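Local coordinates for putative lipid-transfer protein DIR1 (Arabidopsis thaliana, PDB 2RKN), which is a lipid-transfer-type protein that binds lysophospholipid and is required for long-distance signalling in systemic acquired resistance, a plant defence response, at residues Ile2-Met7 with Cys44-Ser49. Sequence-based numbering, arbitrary orientation. Where two conformers were deposited one is given.
Sequences IDLCGM and CGYKNS. With LP3 ((7R)-4,7-dihydroxy-N,N,N-trimethyl-10-oxo-3,5,9-trioxa-4-phosphaheptacosan-1-aminium 4-oxide), chain F.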
# COMPACT_ATOMS: atom_id res chain seq x y z
N ILE A 2 -8.55 9.78 -8.87
CA ILE A 2 -8.02 8.73 -9.65
C ILE A 2 -8.36 7.37 -9.04
O ILE A 2 -8.83 7.30 -7.87
CB ILE A 2 -6.49 8.83 -9.72
CG1 ILE A 2 -5.90 8.50 -8.35
CG2 ILE A 2 -6.10 10.21 -10.29
CD1 ILE A 2 -4.38 8.25 -8.33
N ASP A 3 -8.14 6.34 -9.82
CA ASP A 3 -8.21 4.94 -9.29
C ASP A 3 -6.90 4.29 -9.62
O ASP A 3 -6.60 4.06 -10.80
CB ASP A 3 -9.33 4.15 -9.99
CG ASP A 3 -9.51 2.74 -9.36
OD1 ASP A 3 -8.69 1.84 -9.56
OD2 ASP A 3 -10.53 2.53 -8.66
N LEU A 4 -6.10 3.96 -8.62
CA LEU A 4 -4.90 3.28 -8.95
C LEU A 4 -4.96 1.94 -8.26
O LEU A 4 -4.94 1.81 -7.06
CB LEU A 4 -3.70 4.10 -8.57
CG LEU A 4 -2.28 3.65 -8.89
CD1 LEU A 4 -2.13 2.96 -10.16
CD2 LEU A 4 -1.49 4.83 -8.99
N CYS A 5 -5.13 0.96 -9.13
CA CYS A 5 -5.24 -0.43 -8.71
C CYS A 5 -6.37 -0.58 -7.65
O CYS A 5 -6.22 -1.33 -6.71
CB CYS A 5 -3.89 -0.92 -8.11
SG CYS A 5 -2.55 -0.74 -9.32
N GLY A 6 -7.45 0.15 -7.83
CA GLY A 6 -8.58 -0.01 -6.89
C GLY A 6 -8.56 0.92 -5.72
O GLY A 6 -9.41 0.78 -4.82
N MET A 7 -7.50 1.77 -5.61
CA MET A 7 -7.42 2.66 -4.46
C MET A 7 -7.52 4.11 -4.90
O MET A 7 -6.97 4.52 -5.94
CB MET A 7 -6.13 2.43 -3.69
CG MET A 7 -5.94 0.97 -3.27
SD MET A 7 -4.41 0.77 -2.33
CE MET A 7 -4.79 1.93 -0.98
N CYS A 44 1.78 -4.36 -7.41
CA CYS A 44 3.12 -4.89 -7.67
C CYS A 44 3.79 -4.32 -8.91
O CYS A 44 5.01 -4.26 -8.97
CB CYS A 44 3.10 -6.43 -7.77
SG CYS A 44 2.91 -7.15 -6.14
N GLY A 45 3.00 -3.93 -9.89
CA GLY A 45 3.51 -3.28 -11.10
C GLY A 45 4.17 -1.97 -10.85
O GLY A 45 4.90 -1.48 -11.72
N TYR A 46 4.00 -1.41 -9.65
CA TYR A 46 4.61 -0.13 -9.33
C TYR A 46 5.89 -0.34 -8.54
O TYR A 46 6.49 0.63 -8.10
CB TYR A 46 3.66 0.76 -8.48
CG TYR A 46 2.53 1.31 -9.32
CD1 TYR A 46 1.41 0.56 -9.61
CD2 TYR A 46 2.67 2.59 -9.94
CE1 TYR A 46 0.39 1.07 -10.49
CE2 TYR A 46 1.69 3.09 -10.77
CZ TYR A 46 0.55 2.36 -11.05
OH TYR A 46 -0.46 2.81 -11.89
N LYS A 47 6.32 -1.60 -8.31
CA LYS A 47 7.48 -1.86 -7.47
C LYS A 47 8.71 -1.03 -7.81
O LYS A 47 9.50 -0.69 -6.93
CB LYS A 47 7.87 -3.34 -7.55
CG LYS A 47 9.23 -3.63 -6.91
CD LYS A 47 9.65 -5.05 -7.09
CE LYS A 47 10.87 -5.34 -6.24
NZ LYS A 47 10.53 -5.15 -4.80
N ASN A 48 8.89 -0.71 -9.08
CA ASN A 48 10.10 0.03 -9.50
C ASN A 48 9.79 1.46 -9.90
O ASN A 48 10.66 2.15 -10.48
CB ASN A 48 10.81 -0.70 -10.66
CG ASN A 48 11.33 -2.03 -10.24
OD1 ASN A 48 12.11 -2.12 -9.29
ND2 ASN A 48 10.90 -3.09 -10.92
N SER A 49 8.59 1.94 -9.56
CA SER A 49 8.19 3.29 -9.93
C SER A 49 9.00 4.34 -9.17
O SER A 49 9.25 4.19 -7.97
CB SER A 49 6.70 3.54 -9.65
OG SER A 49 6.33 4.91 -9.75
C1 LP3 F . -0.72 14.71 -8.00
C2 LP3 F . 0.03 13.60 -7.36
C3 LP3 F . -0.67 12.30 -7.56
C4 LP3 F . -4.59 14.85 -8.39
C11 LP3 F . -0.21 10.14 -7.48
C12 LP3 F . 0.88 9.24 -6.97
C13 LP3 F . 0.39 7.82 -6.72
C14 LP3 F . 1.46 7.09 -5.90
C15 LP3 F . 1.46 5.62 -6.28
C16 LP3 F . 2.32 4.74 -5.40
C17 LP3 F . 1.79 3.31 -5.43
C18 LP3 F . 2.83 2.33 -4.89
C19 LP3 F . 2.30 1.00 -4.37
C20 LP3 F . 3.43 0.04 -4.76
C21 LP3 F . 3.72 -1.09 -3.81
C22 LP3 F . 5.03 -1.79 -4.18
C23 LP3 F . 5.27 -3.18 -3.55
C24 LP3 F . 6.70 -3.67 -3.82
C25 LP3 F . 7.08 -4.99 -3.13
C26 LP3 F . 8.59 -5.29 -3.07
C27 LP3 F . 9.06 -6.24 -1.93
C28 LP3 F . 10.55 -6.20 -1.58
O2 LP3 F . 1.31 13.59 -7.75
O3 LP3 F . 0.10 11.32 -7.96
O11 LP3 F . -1.36 9.74 -7.45
O1P LP3 F . -2.62 17.58 -7.54
O2P LP3 F . -3.44 15.82 -6.03
O3P LP3 F . -1.23 15.56 -7.08
O4P LP3 F . -3.28 15.34 -8.55
P LP3 F . -2.66 16.06 -7.33
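Leu4 and Cys5 of the N-terminal loop meet the ring of Tyr46, which reaches across from the loop after helix 40-44, in a small apolar contact beside the tail of a bound lysophospholipid. No hydrogen bond links the two loops, and about 128 Å² is buried in all. Cys5 SG lies 3.6 Å from Tyr46 CE1; seen from the ring centroid it is 72° off the ring normal, an oblique sulfur-aromatic contact. Tyr46 CG is anti to its carbonyl carbon (chi1 -74°), which sends the ring over to the N-terminal loop. Leu4 comes from the opposite direction toward the phenol end; in the conformer given, one of two, its placement is doubtful because CD1 is modelled too close to the ring.

A type I' turn from Leu4 to Met7, with Cys5 and Gly6 at its centre, shapes the N-terminal loop; in an Asx motif, Gly6 N donates to Asp3 OD1 at 2.7 Å, from above the carboxylate plane. Successive type I turns fold 44-49. Tyr46 CB sits 3.8 Å from LP3 C20, and Lys47 follows the acyl chain further along. Ile2 CD1 lies 3.5 Å from the ester carbonyl oxygen O11 of LP3, so both loops line the lipid site, Ile2 at the ester and Tyr46 and Lys47 along the acyl chain.

Disulfides tie Cys5 to Cys42 in helix 40-44 and Cys44 to Cys77, while Trp51 of helix 50-55 packs against both Leu4 and Tyr46.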